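Local coordinates for Serine/threonine-protein kinase Tel1 (Chaetomium thermophilum, PDB 6SKY) that probably phosphorylates serine and threonine residues followed by glutamine, using ATP, to switch on checkpoint signalling after DNA damage, as an ATM-family kinase, at residues Pro2536-Asn2539 with Gly2543-Phe2546; Thr2596-Gly2599 with Arg2603-Lys2606; Arg2515-Leu2520 with Pro2574-Phe2579; Gly2464-Trp2469 with Asn2553-Pro2558; Lys2495-Asn2500 with Ser2505-Ile2510. All blocks are in the same frame, centred on the assembly; numbering follows the deposited sequence.

The five contacts run from helices 2461-2472, 2483-2497 and 2507-2522 to the antiparallel sheet of the kinase and the helix 2541-2552 packed near it. Interaction 3 touches interactions 1, 2 and 4. Phe2546 CZ of interaction 1 lies 3.5 Å from Phe2579 CZ of interaction 3, and strand 2576-2585 pairs with strand 2593-2599 of interaction 2. Interactions 3 and 4 have centres about 10 Å apart and share a backbone link between Ile2576 and Ile2555. Interaction 5, its centre about 10 Å from that of interaction 4, meets it through Met2465. None belongs to the nucleotide site, although the side chain of Lys2606 in interaction 2 comes within about 8 Å of the bound ATP analogue.

Interaction 1. Residues Pro2536-Asn2539 with Gly2543-Phe2546; sequences PIKN and GQNF
Ile2537 sits at the centre of an inverse gamma turn and lays its side chain on a helix residue that has no side chain of its own: CG1 is 3.6 Å from Gly2543 CA. A beta carbon at Gly2543 would point toward the isoleucine, so the lack of one is consistent with this close approach of the turn to the first part of helix 2541-2552. CG1 leaves anti to the backbone N (chi1 173°) and the chain stays extended beyond it. This carries the methyl end past the glycine to the Phe2546 ring, where CD1 lies 3.6 Å from CD2 and the two side chains cross at about a right angle. With alanine in place of Ile2537, the Phe2546 ring would probably lose this neighbour and a gap would open over Gly2543.

On the outer side, Lys2538 and Gln2544 run side by side and point the same way. The methylene CG of Lys2538 is 3.5 Å from Gln2544 NE2, so the long aliphatic stem borders the amide. Ile2537 also packs on Met2583 and bonds through its backbone to Pro2581, which ties it to strand 2576-2585. The two segments are thus held by shape and dispersion: a buried isoleucine-glycine-phenylalanine fit, bordered by the aliphatic stem of a lysine, its carbons rather than its ammonium meeting the amide.

Interaction 2. Residues Thr2596-Gly2599 with Arg2603-Lys2606; sequences TAIG and RKYK
Tyr2605 N gives Ala2597 O a nearly straight hydrogen bond, 2.9 Å long with 175° at the hydrogen and lying in the carbonyl plane. The return bond, Ala2597 N to Tyr2605 O, has the same length of 2.9 Å but is more bent, at 153°, and its donor stands above the carbonyl plane. Farther along, Gly2599 N reaches Arg2603 O at 3.0 Å, nearly along the C=O axis. CA-H groups add to this ladder: Lys2604 CA approaches Ala2597 O, and Ile2598 CA approaches Arg2603 O.

The bonds zip together the antiparallel beta hairpin formed by strands 2593-2599 and 2604-2611 in the kinase sheet. Strand 2604-2611 runs on to Leu2608 and Lys2610, which line the nucleotide pocket.

Packing differs on the two faces. On one, Thr2596 lies beside Lys2606 and points the same way, with its OG1 4.0 Å from Lys2606 CE; Thr2596 CG2 lies 4.1 Å from Lys2604 CB. The lysines offer methylenes here, and the beta-branched Thr2596 and Ile2598 suit extended chain. Lys2606 bends at chi3 (57°), which keeps CE near the threonine hydroxyl. Ile2598 also meets Ala2580 of the next strand.

On the face of Ala2597 and Tyr2605, Ala2597 O lies 3.7 Å from Tyr2605 CD2. Gly2599 CA comes to the ring's edge, 4.1 Å from Tyr2605 CE2, where a residue without a side chain probably leaves the ring room. Pro2557, Leu2560 and Pro2574 also pack on this tyrosine.

Interaction 3. Residues Arg2515-Leu2520 with Pro2574-Phe2579; sequences RVYHAL and PMIHKF
The phenol oxygen of Tyr2517 comes to the rim of the Phe2579 ring, lying in its plane with OH 3.5 Å from Phe2579 CZ. The carbon parts are farther apart: Tyr2517 CZ is 4.4 Å from Phe2579 CZ, and the tyrosine meets the phenylalanine at a slant. The methyl tip of Ile2576 joins from the same strand, its CD1 being 4.2 Å from Tyr2517 OH. The hydroxyl therefore touches two apolar groups, but it is not left wanting in this buried place, because it hydrogen-bonds to Gln2607 OE1. Tyrosine suits the position: its ring packs as phenylalanine would, while its oxygen reaches across to a polar partner.

The length of the phenol matters, since the nearest backbones, at Tyr2517 and Phe2579, are 12.9 Å apart between CA atoms. From the strand side, Phe2579 has CG anti to its carbonyl carbon (chi1 -88°), which sends the ring toward the helix. A classic beta bulge lies just before it, where His2577 and Lys2578 both face Ile2598.

Phe2546 of helix 2541-2552 packs edge-to-face with both Tyr2517 and Phe2579. Leu2520, one turn along helix 2507-2522, meets Leu2595 of strand 2593-2599, while Tyr2517 also touches Leu2660, so helix 2507-2522 lies against the kinase sheet with helix 2541-2552 packed against it through Phe2546 and Val2516.

Interaction 4. Residues Gly2464-Trp2469 with Asn2553-Pro2558; sequences GMYHIW and NPIPPP
Tyr2466 has CG anti to its carbonyl carbon (chi1 -83°), and this aims the ring from helix 2461-2472 at the loop opposite. Ile2555 answers with CG1 set between its backbone N and carbonyl carbon (chi1 61°) and an extended end, which brings its CD1 to 3.7 Å from Tyr2466 OH. Pro2558 approaches the same oxygen with its ring: CB is 3.8 Å and CG 3.9 Å from Tyr2466 OH. Its CB also stands 4.3 Å from Tyr2466 CZ, approaching the phenol obliquely.

A tyrosine suits the helix because its long side chain bridges most of the gap between backbones whose CA atoms, at Tyr2466 and Pro2558, are 9.1 Å apart. The prolines from Pro2556 to Pro2558 restrict the loop backbone, and Ile2555 is tied by a backbone bond to Ile2576, so the loop probably offers a fixed surface. Leu2652 of strand 2651-2655 touches both Tyr2466 and Pro2558. The contact joins helix 2461-2472, of the FAT region, to the loop that leads into strand 2576-2585, beside edge strand 2651-2655. Between the two segments it rests on van der Waals contact, the phenol oxygen set among aliphatic carbons that offer it no polar partner.

Interaction 5. Residues Lys2495-Asn2500 with Ser2505-Ile2510; sequences KALSKN and SIWPAI
Ser2498 OG gives a long hydrogen bond to Lys2495 O, 3.3 Å away, and has a second, weak one to Ala2494 O, while its CB lies close to the indole of Trp2507. The serine thus ties itself back to the last turn of helix 2483-2497, in a pair of consecutive helices joined by a short loop, the second beginning at Trp2507. Serine suits the end of a helix, where its hydroxyl can fold back on carbonyls of the final turn; here chi1 is 63°, and the donor stands above the plane of the Lys2495 carbonyl. Ser2498 is also the centre of an inverse gamma turn that takes the chain off the helix.

Trp2507 has its CG anti to the backbone N (chi1 170°), which swings the indole back to the first helix. Its five-membered ring meets the serine, with CD1 3.3 Å from Ser2498 CB. The large flat group packs against Ser2498 and Leu2497 and also against Met2465 of helix 2461-2472. Exchanging the tryptophan for an alanine is likely to open a gap beside Ser2498 and Leu2497 and to leave Met2465 without this neighbour. At the benzene part, approaching obliquely, Leu2497 CD1 lies 4.4 Å from Trp2507 CE3.

Interaction 1. Residues Pro2536-Asn2539 with Gly2543-Phe2546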
# COMPACT_ATOMS: atom_id res chain seq x y z
N PRO A 2536 -51.70 36.71 16.22
CA PRO A 2536 -52.66 35.61 16.05
C PRO A 2536 -53.18 35.61 14.62
O PRO A 2536 -53.60 36.65 14.10
CB PRO A 2536 -53.76 35.93 17.06
CG PRO A 2536 -53.70 37.40 17.18
CD PRO A 2536 -52.25 37.77 17.08
N ILE A 2537 -53.17 34.44 13.98
CA ILE A 2537 -53.55 34.36 12.57
C ILE A 2537 -55.06 34.17 12.56
O ILE A 2537 -55.60 33.08 12.32
CB ILE A 2537 -52.78 33.26 11.83
CG1 ILE A 2537 -53.31 33.07 10.41
CG2 ILE A 2537 -52.78 31.95 12.61
CD1 ILE A 2537 -52.71 31.91 9.70
N LYS A 2538 -55.77 35.25 12.84
CA LYS A 2538 -57.18 35.37 12.52
C LYS A 2538 -57.57 36.78 12.14
O LYS A 2538 -58.74 37.02 11.83
CB LYS A 2538 -58.05 34.90 13.69
CG LYS A 2538 -58.30 33.41 13.73
CD LYS A 2538 -59.24 33.03 14.84
CE LYS A 2538 -59.64 31.58 14.73
NZ LYS A 2538 -60.74 31.24 15.67
N ASN A 2539 -56.64 37.73 12.13
CA ASN A 2539 -56.96 39.13 11.95
C ASN A 2539 -56.78 39.59 10.51
O ASN A 2539 -57.00 40.77 10.23
CB ASN A 2539 -56.11 39.99 12.88
CG ASN A 2539 -56.38 39.70 14.34
OD1 ASN A 2539 -57.08 38.74 14.66
ND2 ASN A 2539 -55.82 40.51 15.22
N GLY A 2543 -55.79 34.95 6.72
CA GLY A 2543 -55.63 34.04 7.84
C GLY A 2543 -56.86 33.19 8.10
O GLY A 2543 -56.76 31.99 8.35
N GLN A 2544 -58.05 33.80 8.03
CA GLN A 2544 -59.25 33.05 8.33
C GLN A 2544 -59.61 32.10 7.20
O GLN A 2544 -60.04 30.96 7.44
CB GLN A 2544 -60.41 33.99 8.63
CG GLN A 2544 -61.64 33.26 9.12
CD GLN A 2544 -61.32 32.26 10.22
OE1 GLN A 2544 -61.51 31.06 10.05
NE2 GLN A 2544 -60.84 32.76 11.35
N ASN A 2545 -59.43 32.54 5.95
CA ASN A 2545 -59.60 31.62 4.83
C ASN A 2545 -58.64 30.45 4.94
O ASN A 2545 -59.02 29.30 4.69
CB ASN A 2545 -59.39 32.37 3.51
CG ASN A 2545 -59.65 31.50 2.31
OD1 ASN A 2545 -60.38 30.52 2.39
ND2 ASN A 2545 -59.05 31.85 1.18
N PHE A 2546 -57.40 30.72 5.35
CA PHE A 2546 -56.41 29.67 5.53
C PHE A 2546 -56.85 28.67 6.59
O PHE A 2546 -56.81 27.46 6.37
CB PHE A 2546 -55.07 30.30 5.90
CG PHE A 2546 -54.03 29.33 6.36
CD1 PHE A 2546 -53.28 28.62 5.45
CD2 PHE A 2546 -53.80 29.13 7.70
CE1 PHE A 2546 -52.34 27.74 5.86
CE2 PHE A 2546 -52.85 28.24 8.11
CZ PHE A 2546 -52.12 27.54 7.19

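Interaction 2. Residues Thr2596-Gly2599 with Arg2603-Lys2606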
# COMPACT_ATOMS: atom_id res chain seq x y z
N THR A 2596 -47.12 27.17 13.19
CA THR A 2596 -46.99 25.92 13.92
C THR A 2596 -48.24 25.10 13.67
O THR A 2596 -49.35 25.62 13.70
CB THR A 2596 -46.81 26.15 15.42
OG1 THR A 2596 -45.81 27.15 15.63
CG2 THR A 2596 -46.37 24.87 16.09
N ALA A 2597 -48.05 23.81 13.40
CA ALA A 2597 -49.16 22.91 13.16
C ALA A 2597 -49.10 21.78 14.17
O ALA A 2597 -48.05 21.16 14.34
CB ALA A 2597 -49.12 22.35 11.74
N ILE A 2598 -50.20 21.53 14.85
CA ILE A 2598 -50.30 20.42 15.78
C ILE A 2598 -50.91 19.26 15.02
O ILE A 2598 -52.02 19.37 14.48
CB ILE A 2598 -51.13 20.78 17.02
CG1 ILE A 2598 -50.37 21.75 17.91
CG2 ILE A 2598 -51.46 19.53 17.80
CD1 ILE A 2598 -50.57 23.20 17.57
N GLY A 2599 -50.19 18.15 14.96
CA GLY A 2599 -50.61 17.01 14.19
C GLY A 2599 -51.56 16.12 14.94
O GLY A 2599 -51.97 16.39 16.07
N ARG A 2603 -47.71 16.12 17.83
CA ARG A 2603 -46.41 16.75 17.71
C ARG A 2603 -46.55 18.09 17.00
O ARG A 2603 -47.51 18.33 16.26
CB ARG A 2603 -45.43 15.86 16.95
CG ARG A 2603 -45.16 14.55 17.63
CD ARG A 2603 -44.12 13.73 16.91
NE ARG A 2603 -44.24 12.33 17.28
CZ ARG A 2603 -43.39 11.37 16.93
NH1 ARG A 2603 -43.60 10.13 17.32
NH2 ARG A 2603 -42.32 11.66 16.20
N LYS A 2604 -45.59 18.97 17.23
CA LYS A 2604 -45.62 20.32 16.69
C LYS A 2604 -44.67 20.41 15.51
O LYS A 2604 -43.46 20.19 15.66
CB LYS A 2604 -45.26 21.34 17.75
CG LYS A 2604 -46.17 21.31 18.95
CD LYS A 2604 -45.90 22.49 19.86
CE LYS A 2604 -46.85 22.52 21.03
NZ LYS A 2604 -46.68 23.76 21.82
N TYR A 2605 -45.20 20.73 14.34
CA TYR A 2605 -44.42 20.91 13.12
C TYR A 2605 -44.43 22.39 12.80
O TYR A 2605 -45.46 22.94 12.42
CB TYR A 2605 -45.02 20.11 11.97
CG TYR A 2605 -45.25 18.66 12.27
CD1 TYR A 2605 -44.23 17.74 12.15
CD2 TYR A 2605 -46.49 18.21 12.66
CE1 TYR A 2605 -44.44 16.42 12.42
CE2 TYR A 2605 -46.71 16.89 12.92
CZ TYR A 2605 -45.68 16.00 12.80
OH TYR A 2605 -45.89 14.67 13.07
N LYS A 2606 -43.29 23.04 12.97
CA LYS A 2606 -43.20 24.45 12.61
C LYS A 2606 -42.78 24.59 11.16
O LYS A 2606 -42.19 23.68 10.57
CB LYS A 2606 -42.23 25.17 13.53
CG LYS A 2606 -42.51 24.96 14.99
CD LYS A 2606 -41.63 25.83 15.83
CE LYS A 2606 -41.82 27.29 15.47
NZ LYS A 2606 -40.98 28.19 16.30

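Interaction 3. Residues Arg2515-Leu2520 with Pro2574-Phe2579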
# COMPACT_ATOMS: atom_id res chain seq x y z
N ARG A 2515 -53.18 26.25 -2.44
CA ARG A 2515 -53.69 27.57 -2.78
C ARG A 2515 -53.69 28.49 -1.57
O ARG A 2515 -53.25 29.64 -1.65
CB ARG A 2515 -55.09 27.46 -3.37
CG ARG A 2515 -55.11 26.79 -4.71
CD ARG A 2515 -56.43 26.97 -5.41
NE ARG A 2515 -56.38 26.43 -6.76
CZ ARG A 2515 -55.83 27.05 -7.80
NH1 ARG A 2515 -55.83 26.49 -8.99
NH2 ARG A 2515 -55.29 28.25 -7.64
N VAL A 2516 -54.15 27.99 -0.42
CA VAL A 2516 -54.19 28.88 0.74
C VAL A 2516 -52.80 29.11 1.32
O VAL A 2516 -52.51 30.21 1.81
CB VAL A 2516 -55.17 28.38 1.81
CG1 VAL A 2516 -56.53 28.18 1.20
CG2 VAL A 2516 -54.68 27.12 2.45
N TYR A 2517 -51.90 28.13 1.25
CA TYR A 2517 -50.53 28.36 1.70
C TYR A 2517 -49.85 29.43 0.86
O TYR A 2517 -49.15 30.29 1.39
CB TYR A 2517 -49.71 27.07 1.63
CG TYR A 2517 -49.59 26.33 2.93
CD1 TYR A 2517 -48.99 26.91 4.02
CD2 TYR A 2517 -50.04 25.03 3.05
CE1 TYR A 2517 -48.87 26.24 5.19
CE2 TYR A 2517 -49.92 24.36 4.23
CZ TYR A 2517 -49.33 24.97 5.29
OH TYR A 2517 -49.20 24.29 6.47
N HIS A 2518 -50.05 29.38 -0.46
CA HIS A 2518 -49.45 30.39 -1.33
C HIS A 2518 -50.06 31.76 -1.08
O HIS A 2518 -49.34 32.77 -1.08
CB HIS A 2518 -49.63 29.96 -2.78
CG HIS A 2518 -49.17 30.98 -3.76
ND1 HIS A 2518 -49.95 31.40 -4.81
CD2 HIS A 2518 -48.01 31.67 -3.86
CE1 HIS A 2518 -49.29 32.30 -5.52
NE2 HIS A 2518 -48.11 32.48 -4.96
N ALA A 2519 -51.38 31.82 -0.89
CA ALA A 2519 -52.00 33.11 -0.59
C ALA A 2519 -51.46 33.69 0.71
O ALA A 2519 -51.21 34.89 0.80
CB ALA A 2519 -53.52 32.95 -0.51
N LEU A 2520 -51.27 32.84 1.72
CA LEU A 2520 -50.69 33.32 2.97
C LEU A 2520 -49.25 33.76 2.79
O LEU A 2520 -48.81 34.74 3.40
CB LEU A 2520 -50.78 32.23 4.03
CG LEU A 2520 -50.21 32.57 5.39
CD1 LEU A 2520 -51.14 33.48 6.14
CD2 LEU A 2520 -49.97 31.30 6.16
N PRO A 2574 -49.10 11.14 10.01
CA PRO A 2574 -49.87 12.11 10.79
C PRO A 2574 -50.44 13.21 9.91
O PRO A 2574 -49.73 13.83 9.14
CB PRO A 2574 -48.84 12.67 11.78
CG PRO A 2574 -47.54 12.45 11.11
CD PRO A 2574 -47.68 11.16 10.37
N MET A 2575 -51.74 13.44 10.05
CA MET A 2575 -52.38 14.56 9.37
C MET A 2575 -52.30 15.80 10.25
O MET A 2575 -52.03 15.73 11.44
CB MET A 2575 -53.83 14.24 9.04
CG MET A 2575 -54.00 12.98 8.23
SD MET A 2575 -53.54 13.16 6.51
CE MET A 2575 -53.08 11.48 6.11
N ILE A 2576 -52.52 16.96 9.63
CA ILE A 2576 -52.59 18.19 10.41
C ILE A 2576 -53.89 18.19 11.18
O ILE A 2576 -54.98 18.14 10.60
CB ILE A 2576 -52.48 19.42 9.51
CG1 ILE A 2576 -51.07 19.56 8.95
CG2 ILE A 2576 -52.83 20.66 10.28
CD1 ILE A 2576 -50.88 20.79 8.13
N HIS A 2577 -53.79 18.25 12.51
CA HIS A 2577 -54.99 18.31 13.34
C HIS A 2577 -55.50 19.74 13.44
O HIS A 2577 -56.64 20.02 13.08
CB HIS A 2577 -54.68 17.74 14.73
CG HIS A 2577 -55.85 17.78 15.66
ND1 HIS A 2577 -56.08 18.83 16.52
CD2 HIS A 2577 -56.84 16.89 15.88
CE1 HIS A 2577 -57.17 18.59 17.23
NE2 HIS A 2577 -57.65 17.42 16.86
N LYS A 2578 -54.65 20.65 13.91
CA LYS A 2578 -55.05 22.04 14.01
C LYS A 2578 -53.80 22.91 13.89
O LYS A 2578 -52.69 22.41 13.73
CB LYS A 2578 -55.78 22.32 15.32
CG LYS A 2578 -54.93 22.13 16.54
CD LYS A 2578 -55.69 22.45 17.81
CE LYS A 2578 -54.82 22.25 19.03
NZ LYS A 2578 -55.56 22.44 20.30
N PHE A 2579 -53.99 24.22 13.96
CA PHE A 2579 -52.89 25.16 13.96
C PHE A 2579 -52.85 25.90 15.29
O PHE A 2579 -53.90 26.24 15.84
CB PHE A 2579 -53.03 26.17 12.82
CG PHE A 2579 -52.41 25.71 11.55
CD1 PHE A 2579 -51.21 26.23 11.12
CD2 PHE A 2579 -53.03 24.75 10.77
CE1 PHE A 2579 -50.64 25.80 9.95
CE2 PHE A 2579 -52.46 24.32 9.61
CZ PHE A 2579 -51.27 24.84 9.20

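Interaction 4. Residues Gly2464-Trp2469 with Asn2553-Pro2558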
# COMPACT_ATOMS: atom_id res chain seq x y z
N GLY A 2464 -45.20 12.90 -5.29
CA GLY A 2464 -45.30 13.40 -6.64
C GLY A 2464 -46.31 14.50 -6.85
O GLY A 2464 -46.21 15.28 -7.80
N MET A 2465 -47.29 14.62 -5.96
CA MET A 2465 -48.39 15.51 -6.28
C MET A 2465 -48.05 16.97 -6.04
O MET A 2465 -48.64 17.83 -6.69
CB MET A 2465 -49.63 15.11 -5.51
CG MET A 2465 -50.68 14.55 -6.44
SD MET A 2465 -51.49 13.08 -5.83
CE MET A 2465 -52.15 13.73 -4.31
N TYR A 2466 -47.10 17.28 -5.17
CA TYR A 2466 -46.67 18.67 -5.06
C TYR A 2466 -45.87 19.10 -6.28
O TYR A 2466 -45.96 20.25 -6.70
CB TYR A 2466 -45.86 18.87 -3.79
CG TYR A 2466 -46.72 19.09 -2.59
CD1 TYR A 2466 -47.31 20.31 -2.35
CD2 TYR A 2466 -46.95 18.07 -1.69
CE1 TYR A 2466 -48.09 20.51 -1.26
CE2 TYR A 2466 -47.74 18.27 -0.59
CZ TYR A 2466 -48.30 19.49 -0.38
OH TYR A 2466 -49.10 19.69 0.72
N HIS A 2467 -45.08 18.20 -6.86
CA HIS A 2467 -44.42 18.50 -8.11
C HIS A 2467 -45.43 18.75 -9.21
O HIS A 2467 -45.27 19.68 -10.01
CB HIS A 2467 -43.50 17.35 -8.51
CG HIS A 2467 -42.31 17.20 -7.63
ND1 HIS A 2467 -42.18 16.19 -6.71
CD2 HIS A 2467 -41.19 17.95 -7.51
CE1 HIS A 2467 -41.04 16.31 -6.07
NE2 HIS A 2467 -40.42 17.38 -6.54
N ILE A 2468 -46.48 17.94 -9.26
CA ILE A 2468 -47.51 18.16 -10.28
C ILE A 2468 -48.21 19.49 -10.07
O ILE A 2468 -48.44 20.25 -11.02
CB ILE A 2468 -48.51 16.99 -10.30
CG1 ILE A 2468 -47.79 15.72 -10.71
CG2 ILE A 2468 -49.64 17.29 -11.23
CD1 ILE A 2468 -46.88 15.89 -11.89
N TRP A 2469 -48.55 19.82 -8.82
CA TRP A 2469 -49.22 21.08 -8.54
C TRP A 2469 -48.35 22.26 -8.95
O TRP A 2469 -48.82 23.20 -9.59
CB TRP A 2469 -49.59 21.18 -7.06
CG TRP A 2469 -50.51 22.32 -6.78
CD1 TRP A 2469 -51.86 22.29 -6.81
CD2 TRP A 2469 -50.14 23.66 -6.46
NE1 TRP A 2469 -52.36 23.53 -6.51
CE2 TRP A 2469 -51.32 24.39 -6.30
CE3 TRP A 2469 -48.92 24.32 -6.29
CZ2 TRP A 2469 -51.32 25.73 -5.98
CZ3 TRP A 2469 -48.93 25.65 -5.98
CH2 TRP A 2469 -50.11 26.34 -5.82
N ASN A 2553 -59.84 20.39 4.92
CA ASN A 2553 -59.02 19.47 4.12
C ASN A 2553 -57.87 18.91 4.94
O ASN A 2553 -56.90 19.64 5.21
CB ASN A 2553 -58.47 20.18 2.89
CG ASN A 2553 -59.55 20.65 1.96
OD1 ASN A 2553 -59.65 21.84 1.67
ND2 ASN A 2553 -60.36 19.73 1.47
N PRO A 2554 -57.91 17.65 5.35
CA PRO A 2554 -56.81 17.11 6.15
C PRO A 2554 -55.69 16.50 5.31
O PRO A 2554 -55.93 15.64 4.47
CB PRO A 2554 -57.50 16.04 7.01
CG PRO A 2554 -58.76 15.68 6.26
CD PRO A 2554 -58.96 16.65 5.13
N ILE A 2555 -54.46 16.94 5.55
CA ILE A 2555 -53.27 16.45 4.86
C ILE A 2555 -52.16 16.30 5.88
O ILE A 2555 -52.23 16.86 6.98
CB ILE A 2555 -52.82 17.41 3.75
CG1 ILE A 2555 -52.47 18.76 4.35
CG2 ILE A 2555 -53.87 17.55 2.70
CD1 ILE A 2555 -51.60 19.58 3.49
N PRO A 2556 -51.12 15.54 5.55
CA PRO A 2556 -49.93 15.56 6.37
C PRO A 2556 -49.26 16.91 6.30
O PRO A 2556 -49.47 17.65 5.33
CB PRO A 2556 -49.05 14.46 5.75
CG PRO A 2556 -49.52 14.35 4.39
CD PRO A 2556 -50.98 14.58 4.45
N PRO A 2557 -48.49 17.30 7.30
CA PRO A 2557 -47.79 18.57 7.24
C PRO A 2557 -46.87 18.60 6.03
O PRO A 2557 -46.11 17.66 5.80
CB PRO A 2557 -46.99 18.60 8.55
CG PRO A 2557 -47.70 17.65 9.42
CD PRO A 2557 -48.21 16.58 8.55
N PRO A 2558 -46.94 19.65 5.22
CA PRO A 2558 -46.21 19.64 3.95
C PRO A 2558 -44.71 19.59 4.13
O PRO A 2558 -44.01 19.21 3.18
CB PRO A 2558 -46.65 20.93 3.28
CG PRO A 2558 -47.85 21.36 4.01
CD PRO A 2558 -47.68 20.91 5.40

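Interaction 5. Residues Lys2495-Asn2500 with Ser2505-Ile2510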
# COMPACT_ATOMS: atom_id res chain seq x y z
N LYS A 2495 -55.16 16.95 -14.54
CA LYS A 2495 -56.53 16.62 -14.88
C LYS A 2495 -56.78 15.13 -14.79
O LYS A 2495 -57.85 14.69 -14.36
CB LYS A 2495 -56.86 17.12 -16.28
CG LYS A 2495 -56.81 18.62 -16.45
CD LYS A 2495 -56.72 18.98 -17.92
CE LYS A 2495 -56.38 20.44 -18.12
NZ LYS A 2495 -55.86 20.71 -19.48
N ALA A 2496 -55.80 14.32 -15.19
CA ALA A 2496 -55.97 12.87 -15.10
C ALA A 2496 -55.91 12.38 -13.67
O ALA A 2496 -56.59 11.42 -13.31
CB ALA A 2496 -54.93 12.17 -15.95
N LEU A 2497 -55.09 13.02 -12.83
CA LEU A 2497 -55.02 12.65 -11.42
C LEU A 2497 -56.34 12.92 -10.72
O LEU A 2497 -56.76 12.14 -9.86
CB LEU A 2497 -53.90 13.40 -10.72
CG LEU A 2497 -52.49 12.85 -10.79
CD1 LEU A 2497 -51.61 13.67 -9.90
CD2 LEU A 2497 -52.47 11.41 -10.36
N SER A 2498 -56.99 14.03 -11.05
CA SER A 2498 -58.30 14.26 -10.44
C SER A 2498 -59.38 13.55 -11.24
O SER A 2498 -60.40 14.14 -11.59
CB SER A 2498 -58.61 15.75 -10.37
OG SER A 2498 -58.69 16.31 -11.67
N LYS A 2499 -59.15 12.27 -11.55
CA LYS A 2499 -60.15 11.46 -12.22
C LYS A 2499 -60.18 10.01 -11.77
O LYS A 2499 -61.14 9.31 -12.12
CB LYS A 2499 -59.93 11.49 -13.74
CG LYS A 2499 -60.81 12.48 -14.48
CD LYS A 2499 -60.65 12.29 -15.98
CE LYS A 2499 -61.76 12.99 -16.74
NZ LYS A 2499 -61.69 12.71 -18.21
N ASN A 2500 -59.17 9.52 -11.06
CA ASN A 2500 -59.09 8.10 -10.75
C ASN A 2500 -59.34 7.86 -9.26
O ASN A 2500 -59.23 8.77 -8.43
CB ASN A 2500 -57.74 7.52 -11.17
CG ASN A 2500 -56.61 7.90 -10.26
OD1 ASN A 2500 -56.63 8.95 -9.62
ND2 ASN A 2500 -55.59 7.06 -10.19
N SER A 2505 -59.41 11.77 -3.21
CA SER A 2505 -59.57 12.57 -2.02
C SER A 2505 -58.25 13.16 -1.54
O SER A 2505 -58.23 13.86 -0.53
CB SER A 2505 -60.18 11.74 -0.90
OG SER A 2505 -59.26 10.76 -0.44
N ILE A 2506 -57.15 12.89 -2.24
CA ILE A 2506 -55.85 13.42 -1.88
C ILE A 2506 -55.45 14.57 -2.79
O ILE A 2506 -54.81 15.52 -2.34
CB ILE A 2506 -54.77 12.31 -1.90
CG1 ILE A 2506 -55.29 11.05 -1.24
CG2 ILE A 2506 -53.53 12.78 -1.19
CD1 ILE A 2506 -54.27 9.96 -1.15
N TRP A 2507 -55.82 14.52 -4.05
CA TRP A 2507 -55.44 15.58 -4.96
C TRP A 2507 -56.21 16.87 -4.68
O TRP A 2507 -55.60 17.95 -4.69
CB TRP A 2507 -55.61 15.15 -6.42
CG TRP A 2507 -55.47 16.28 -7.38
CD1 TRP A 2507 -56.45 16.82 -8.13
CD2 TRP A 2507 -54.29 17.01 -7.69
NE1 TRP A 2507 -55.96 17.84 -8.90
CE2 TRP A 2507 -54.63 17.98 -8.64
CE3 TRP A 2507 -52.97 16.95 -7.25
CZ2 TRP A 2507 -53.71 18.87 -9.16
CZ3 TRP A 2507 -52.06 17.83 -7.77
CH2 TRP A 2507 -52.43 18.78 -8.71
N PRO A 2508 -57.53 16.83 -4.43
CA PRO A 2508 -58.21 18.08 -4.08
C PRO A 2508 -57.73 18.70 -2.78
O PRO A 2508 -57.68 19.93 -2.66
CB PRO A 2508 -59.68 17.66 -4.00
CG PRO A 2508 -59.76 16.51 -4.88
CD PRO A 2508 -58.50 15.76 -4.68
N ALA A 2509 -57.38 17.87 -1.80
CA ALA A 2509 -56.84 18.41 -0.55
C ALA A 2509 -55.55 19.18 -0.81
O ALA A 2509 -55.39 20.31 -0.34
CB ALA A 2509 -56.60 17.28 0.44
N ILE A 2510 -54.63 18.58 -1.56
CA ILE A 2510 -53.36 19.24 -1.86
C ILE A 2510 -53.60 20.49 -2.69
O ILE A 2510 -52.94 21.52 -2.50
CB ILE A 2510 -52.41 18.25 -2.56
CG1 ILE A 2510 -51.89 17.24 -1.54
CG2 ILE A 2510 -51.27 18.97 -3.23
CD1 ILE A 2510 -50.87 16.31 -2.10